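Local coordinates for protein methyl-accepting chemotaxis sensory transducer (PDB 4K08) that probably senses small molecules in the periplasm through a PAS-like Cache domain and passes the signal on to the chemotaxis machinery, at residues S55-V60 / V121-F126; V68-N73 / Y110-P115. All blocks are in the same frame, centred on the assembly; numbering follows the deposited sequence.

How the contacts relate
Both contacts line one pocket of the single Cache domain, and each puts two hydrogen bonds on the same acetate. Contact 1 is wholly buried and joins strand 59-62, with the loop before it, to strand 120-130. Contact 2 is only partly buried. It brings the loop after strand 67-69 against the end of strand 105-113. The four strands belong to one antiparallel sheet, and the contacts meet where Ser125 and Tyr110 bond through their hydroxyls. Contact 1 supplies a lysine, a phenol and an indole face. Contact 2 supplies an imidazole, a second phenol and a second indole face. Each contact also holds a water, and contact 2 adds a threonine-proline contact among partly exposed residues.

Contact 1. Residues S55-V60 / V121-F126; sequences SEYFWV and VPKISF. With ACT (acetate ion), chain C.
Lys123, on strand 120-130, brings its amine to Tyr57 and the acetate. Its CG lies anti to the backbone N (chi1 -170°), and the chain beyond is fully extended, which carries NZ into the pocket. Lys123 NZ donates to acetate OXT at 2.7 Å. It also donates to water 1, which lies over the face of the Tyr57 ring and in turn donates to Tyr57 O at 2.9 Å. Tyr142 OH is a further partner of NZ. The phenol oxygen is close as well, with Tyr57 OH 2.8 Å from Lys123 NZ, but the angle is too poor for a hydrogen bond. Tyr57 OH gives its proton instead to acetate O, at 2.5 Å and near the plane of its own ring. Each of these two side chains takes a different acetate oxygen; His70 adds a second donor to O, and Tyr110 to OXT.

The pocket, on one face of the antiparallel sheet, is consistent with the ligand site of a PAS-like Cache domain. The acetate probably came from the crystallisation liquor, so the natural ligand is not established by it. A lysine so close to the carboxylate would probably stabilise its negative charge.

Farther along the strand, Ser125 meets the edge of the Trp59 indole. Ser125 OG lies 3.5 Å from Trp59 CH2, and its CB is also close to that carbon, in the ring plane. OG is hydrogen-bonded to Tyr110 OH. The indole NE1 is held by Asn61. Trp59 offers one face to the acetate, with acetate CH3 centred 3.5 Å above its ring plane.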
loop_
_atom_site.group_PDB
_atom_site.type_symbol
_atom_site.label_atom_id
_atom_site.label_comp_id
_atom_site.label_asym_id
_atom_site.label_seq_id
_atom_site.Cartn_x
_atom_site.Cartn_y
_atom_site.Cartn_z
ATOM N N SER A 55 13.115 4.649 -6.417
ATOM C CA SER A 55 12.111 3.813 -7.040
ATOM C C SER A 55 11.125 3.196 -6.015
ATOM O O SER A 55 10.303 2.357 -6.379
ATOM C CB SER A 55 12.842 2.728 -7.849
ATOM O OG SER A 55 13.407 1.810 -6.902
ATOM N N GLU A 56 11.178 3.616 -4.753
ATOM C CA GLU A 56 10.217 3.094 -3.780
ATOM C C GLU A 56 8.799 3.582 -4.150
ATOM O O GLU A 56 8.608 4.739 -4.623
ATOM C CB GLU A 56 10.529 3.513 -2.333
ATOM C CG GLU A 56 11.993 3.360 -1.899
ATOM C CD GLU A 56 12.521 1.910 -1.856
ATOM O OE1 GLU A 56 11.773 0.894 -2.027
ATOM O OE2 GLU A 56 13.739 1.810 -1.629
ATOM N N TYR A 57 7.797 2.738 -3.915
ATOM C CA TYR A 57 6.456 3.031 -4.454
ATOM C C TYR A 57 5.324 2.667 -3.475
ATOM O O TYR A 57 5.555 1.973 -2.448
ATOM C CB TYR A 57 6.281 2.261 -5.760
ATOM C CG TYR A 57 6.267 0.751 -5.496
ATOM C CD1 TYR A 57 5.079 0.086 -5.164
ATOM C CD2 TYR A 57 7.459 0.008 -5.585
ATOM C CE1 TYR A 57 5.081 -1.321 -4.887
ATOM C CE2 TYR A 57 7.477 -1.380 -5.339
ATOM C CZ TYR A 57 6.289 -2.033 -4.988
ATOM O OH TYR A 57 6.359 -3.384 -4.757
ATOM N N PHE A 58 4.100 3.095 -3.818
ATOM C CA PHE A 58 2.901 2.840 -3.005
ATOM C C PHE A 58 1.998 1.890 -3.788
ATOM O O PHE A 58 2.013 1.955 -4.995
ATOM C CB PHE A 58 2.108 4.152 -2.755
ATOM C CG PHE A 58 2.904 5.219 -2.024
ATOM C CD1 PHE A 58 3.065 5.167 -0.639
ATOM C CD2 PHE A 58 3.526 6.256 -2.729
ATOM C CE1 PHE A 58 3.830 6.135 0.025
ATOM C CE2 PHE A 58 4.260 7.220 -2.085
ATOM C CZ PHE A 58 4.423 7.163 -0.698
ATOM N N TRP A 59 1.157 1.084 -3.127
ATOM C CA TRP A 59 0.097 0.377 -3.829
ATOM C C TRP A 59 -1.173 0.530 -3.002
ATOM O O TRP A 59 -1.133 0.909 -1.842
ATOM C CB TRP A 59 0.400 -1.152 -3.976
ATOM C CG TRP A 59 0.245 -1.876 -2.626
ATOM C CD1 TRP A 59 -0.918 -2.457 -2.097
ATOM C CD2 TRP A 59 1.256 -2.044 -1.617
ATOM N NE1 TRP A 59 -0.654 -2.998 -0.852
ATOM C CE2 TRP A 59 0.640 -2.722 -0.503
ATOM C CE3 TRP A 59 2.608 -1.685 -1.525
ATOM C CZ2 TRP A 59 1.345 -3.059 0.658
ATOM C CZ3 TRP A 59 3.332 -2.041 -0.335
ATOM C CH2 TRP A 59 2.689 -2.715 0.730
ATOM N N VAL A 60 -2.309 0.216 -3.609
ATOM C CA VAL A 60 -3.564 0.251 -2.916
ATOM C C VAL A 60 -4.277 -1.071 -3.162
ATOM O O VAL A 60 -4.405 -1.514 -4.310
ATOM C CB VAL A 60 -4.471 1.404 -3.429
ATOM C CG1 VAL A 60 -5.851 1.332 -2.680
ATOM C CG2 VAL A 60 -3.773 2.781 -3.261
ATOM N N VAL A 121 12.174 -10.857 -2.690
ATOM C CA VAL A 121 13.226 -10.707 -1.691
ATOM C C VAL A 121 12.581 -10.120 -0.452
ATOM O O VAL A 121 11.445 -9.646 -0.543
ATOM C CB VAL A 121 14.368 -9.816 -2.187
ATOM C CG1 VAL A 121 14.995 -10.414 -3.465
ATOM C CG2 VAL A 121 13.832 -8.366 -2.443
ATOM N N PRO A 122 13.275 -10.177 0.704
ATOM C CA PRO A 122 12.686 -9.702 1.953
ATOM C C PRO A 122 12.298 -8.235 1.937
ATOM O O PRO A 122 13.090 -7.349 1.576
ATOM C CB PRO A 122 13.782 -9.995 3.013
ATOM C CG PRO A 122 14.480 -11.225 2.454
ATOM C CD PRO A 122 14.540 -10.924 0.948
ATOM N N LYS A 123 11.062 -8.001 2.354
ATOM C CA LYS A 123 10.476 -6.677 2.349
ATOM C C LYS A 123 9.743 -6.441 3.664
ATOM O O LYS A 123 9.140 -7.370 4.243
ATOM C CB LYS A 123 9.521 -6.525 1.145
ATOM C CG LYS A 123 9.020 -5.076 0.899
ATOM C CD LYS A 123 8.382 -4.927 -0.523
ATOM C CE LYS A 123 7.859 -3.466 -0.760
ATOM N NZ LYS A 123 7.302 -3.323 -2.157
ATOM N N ILE A 124 9.804 -5.209 4.146
ATOM C CA ILE A 124 9.056 -4.813 5.327
ATOM C C ILE A 124 8.190 -3.602 4.953
ATOM O O ILE A 124 8.727 -2.545 4.583
ATOM C CB ILE A 124 9.994 -4.456 6.532
ATOM C CG1 ILE A 124 10.882 -5.669 6.921
ATOM C CG2 ILE A 124 9.158 -4.018 7.712
ATOM C CD1 ILE A 124 11.918 -5.355 8.001
ATOM N N SER A 125 6.867 -3.758 5.007
ATOM C CA SER A 125 5.980 -2.673 4.581
ATOM C C SER A 125 5.153 -2.120 5.725
ATOM O O SER A 125 4.743 -2.867 6.647
ATOM C CB SER A 125 5.064 -3.151 3.460
ATOM O OG SER A 125 5.803 -3.376 2.267
ATOM N N PHE A 126 4.934 -0.810 5.702
ATOM C CA PHE A 126 3.895 -0.221 6.537
ATOM C C PHE A 126 2.584 -0.079 5.742
ATOM O O PHE A 126 2.574 0.512 4.639
ATOM C CB PHE A 126 4.315 1.134 7.088
ATOM C CG PHE A 126 3.468 1.594 8.262
ATOM C CD1 PHE A 126 3.642 1.019 9.529
ATOM C CD2 PHE A 126 2.495 2.569 8.095
ATOM C CE1 PHE A 126 2.876 1.430 10.622
ATOM C CE2 PHE A 126 1.710 2.989 9.181
ATOM C CZ PHE A 126 1.902 2.413 10.446
HETATM C C ACT C . 4.104 -4.833 -2.538
HETATM O O ACT C . 4.309 -4.375 -3.724
HETATM O OXT ACT C . 5.052 -4.799 -1.711
HETATM C CH3 ACT C . 2.765 -5.413 -2.063
HETATM O O HOH W 1 6.796 -0.586 -1.844
#

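Contact 2. Residues V68-N73 / Y110-P115; sequences VMHPTN and YLWPKP. With ACT (acetate ion), chain C.
The probable ligand pocket of this Cache domain is completed where the loop after strand 67-69 faces the end of strand 105-113. His70 and Trp112 meet here, with His70 NE2 3.7 Å from Trp112 CZ2. Their planes are 28° apart, but the rings are slid so far that they barely overlap. His70 NE2 donates to acetate O at 2.7 Å, along a fairly straight line (161°). Its ring is fixed from behind, because the backbone N of Asn73 donates to His70 ND1 at 3.0 Å. The N of Thr72 adds a weak bond to the same atom. ND1 accepts, which is consistent with a proton on NE2 facing the acetate.

Tyr110 OH donates to acetate OXT at 2.5 Å, at the edge of its ring. Trp112 carries the acetate on one indole face, with acetate O 3.1 Å above the ring plane. Pro113 CD sits against the opposite face, near its rim. With chi1 at -163°, CG of Trp112 sits opposite the backbone N, and the indole presents that face to the acetate with NE1 near Asn73. Replacing Trp112 by an alanine would probably leave one side of the acetate uncovered and Asn73 OD1 without its indole N-H.

Toward the outer side, Thr72 CG2 packs against Pro115 CB and CG at 4.1 Å. Water 2 lies between Thr72 OG1, Asn73 OD1 and Pro113 O. The Asn73 amide stands almost upright to the indole, and Trp112 NE1 gives Asn73 OD1 a weak, bent hydrogen bond of 3.3 Å.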
loop_
_atom_site.group_PDB
_atom_site.type_symbol
_atom_site.label_atom_id
_atom_site.label_comp_id
_atom_site.label_asym_id
_atom_site.label_seq_id
_atom_site.Cartn_x
_atom_site.Cartn_y
_atom_site.Cartn_z
ATOM N N VAL A 68 -6.468 -2.697 -6.081
ATOM C CA VAL A 68 -7.027 -1.471 -6.686
ATOM C C VAL A 68 -6.019 -0.851 -7.668
ATOM O O VAL A 68 -6.388 -0.602 -8.815
ATOM C CB VAL A 68 -7.434 -0.432 -5.621
ATOM C CG1 VAL A 68 -8.005 0.882 -6.273
ATOM C CG2 VAL A 68 -8.492 -1.028 -4.678
HETATM N N MSE A 69 -4.777 -0.623 -7.217
HETATM C CA MSE A 69 -3.716 -0.027 -8.040
HETATM C C MSE A 69 -2.348 -0.437 -7.535
HETATM O O MSE A 69 -1.977 -0.110 -6.398
HETATM C CB MSE A 69 -3.790 1.521 -8.010
HETATM C CG MSE A 69 -3.033 2.225 -9.127
HETATM SE SE MSE A 69 -1.082 2.267 -8.797
HETATM C CE MSE A 69 -1.220 3.178 -7.094
ATOM N N HIS A 70 -1.606 -1.115 -8.410
ATOM C CA HIS A 70 -0.230 -1.489 -8.140
ATOM C C HIS A 70 0.608 -0.929 -9.293
ATOM O O HIS A 70 0.390 -1.272 -10.439
ATOM C CB HIS A 70 -0.043 -3.018 -8.018
ATOM C CG HIS A 70 1.219 -3.392 -7.297
ATOM N ND1 HIS A 70 2.480 -3.196 -7.846
ATOM C CD2 HIS A 70 1.418 -3.899 -6.056
ATOM C CE1 HIS A 70 3.398 -3.594 -6.976
ATOM N NE2 HIS A 70 2.789 -3.992 -5.868
ATOM N N PRO A 71 1.555 -0.043 -8.978
ATOM C CA PRO A 71 2.275 0.686 -10.052
ATOM C C PRO A 71 3.412 -0.108 -10.693
ATOM O O PRO A 71 3.771 0.214 -11.828
ATOM C CB PRO A 71 2.819 1.932 -9.329
ATOM C CG PRO A 71 3.072 1.413 -7.866
ATOM C CD PRO A 71 1.942 0.395 -7.618
ATOM N N THR A 72 4.018 -1.098 -10.006
ATOM C CA THR A 72 5.144 -1.799 -10.635
ATOM C C THR A 72 4.735 -3.202 -11.093
ATOM O O THR A 72 5.416 -3.792 -11.922
ATOM C CB THR A 72 6.352 -1.915 -9.678
ATOM O OG1 THR A 72 5.947 -2.636 -8.500
ATOM C CG2 THR A 72 6.855 -0.582 -9.292
ATOM N N ASN A 73 3.623 -3.713 -10.564
ATOM C CA ASN A 73 3.047 -4.974 -11.033
ATOM C C ASN A 73 1.555 -4.739 -11.400
ATOM O O ASN A 73 0.646 -5.351 -10.799
ATOM C CB ASN A 73 3.159 -6.062 -9.945
ATOM C CG ASN A 73 4.624 -6.432 -9.620
ATOM O OD1 ASN A 73 5.237 -5.922 -8.658
ATOM N ND2 ASN A 73 5.186 -7.294 -10.451
ATOM N N TYR A 110 7.307 -9.790 4.346
ATOM C CA TYR A 110 6.975 -10.804 3.351
ATOM C C TYR A 110 8.032 -10.686 2.260
ATOM O O TYR A 110 8.931 -9.845 2.361
ATOM C CB TYR A 110 5.551 -10.572 2.738
ATOM C CG TYR A 110 5.348 -9.155 2.194
ATOM C CD1 TYR A 110 5.087 -8.096 3.060
ATOM C CD2 TYR A 110 5.437 -8.878 0.815
ATOM C CE1 TYR A 110 4.891 -6.770 2.561
ATOM C CE2 TYR A 110 5.242 -7.527 0.307
ATOM C CZ TYR A 110 4.988 -6.508 1.197
ATOM O OH TYR A 110 4.798 -5.213 0.750
ATOM N N LEU A 111 7.917 -11.525 1.233
ATOM C CA LEU A 111 8.840 -11.544 0.115
ATOM C C LEU A 111 8.155 -10.955 -1.114
ATOM O O LEU A 111 7.054 -11.400 -1.488
ATOM C CB LEU A 111 9.256 -12.988 -0.214
ATOM C CG LEU A 111 9.948 -13.773 0.923
ATOM C CD1 LEU A 111 9.788 -15.315 0.726
ATOM C CD2 LEU A 111 11.439 -13.316 0.965
ATOM N N TRP A 112 8.835 -10.030 -1.776
ATOM C CA TRP A 112 8.280 -9.312 -2.930
ATOM C C TRP A 112 9.448 -8.802 -3.788
ATOM O O TRP A 112 10.485 -8.392 -3.256
ATOM C CB TRP A 112 7.422 -8.109 -2.493
ATOM C CG TRP A 112 6.533 -7.641 -3.623
ATOM C CD1 TRP A 112 6.814 -6.690 -4.599
ATOM C CD2 TRP A 112 5.196 -8.097 -3.867
ATOM N NE1 TRP A 112 5.708 -6.552 -5.437
ATOM C CE2 TRP A 112 4.712 -7.414 -5.008
ATOM C CE3 TRP A 112 4.361 -9.032 -3.225
ATOM C CZ2 TRP A 112 3.419 -7.634 -5.532
ATOM C CZ3 TRP A 112 3.047 -9.249 -3.744
ATOM C CH2 TRP A 112 2.610 -8.559 -4.903
ATOM N N PRO A 113 9.297 -8.868 -5.118
ATOM C CA PRO A 113 10.411 -8.394 -5.962
ATOM C C PRO A 113 10.646 -6.883 -5.893
ATOM O O PRO A 113 9.762 -6.070 -5.582
ATOM C CB PRO A 113 10.000 -8.776 -7.388
ATOM C CG PRO A 113 8.534 -9.163 -7.329
ATOM C CD PRO A 113 8.158 -9.408 -5.885
ATOM N N LYS A 114 11.880 -6.522 -6.210
ATOM C CA LYS A 114 12.245 -5.134 -6.447
ATOM C C LYS A 114 11.622 -4.721 -7.808
ATOM O O LYS A 114 11.449 -5.563 -8.693
ATOM C CB LYS A 114 13.779 -4.993 -6.456
ATOM C CG LYS A 114 14.358 -4.983 -5.025
ATOM C CD LYS A 114 15.871 -4.732 -4.988
ATOM C CE LYS A 114 16.356 -4.567 -3.540
ATOM N NZ LYS A 114 17.884 -4.529 -3.403
ATOM N N PRO A 115 11.277 -3.428 -7.968
ATOM C CA PRO A 115 10.792 -2.946 -9.281
ATOM C C PRO A 115 11.740 -3.365 -10.405
ATOM O O PRO A 115 12.957 -3.240 -10.227
ATOM C CB PRO A 115 10.823 -1.419 -9.134
ATOM C CG PRO A 115 10.574 -1.178 -7.642
ATOM C CD PRO A 115 11.404 -2.345 -6.986
HETATM C C ACT C . 4.104 -4.833 -2.538
HETATM O O ACT C . 4.309 -4.375 -3.724
HETATM O OXT ACT C . 5.052 -4.799 -1.711
HETATM C CH3 ACT C . 2.765 -5.413 -2.063
HETATM O O HOH W 2 7.881 -4.472 -7.584
#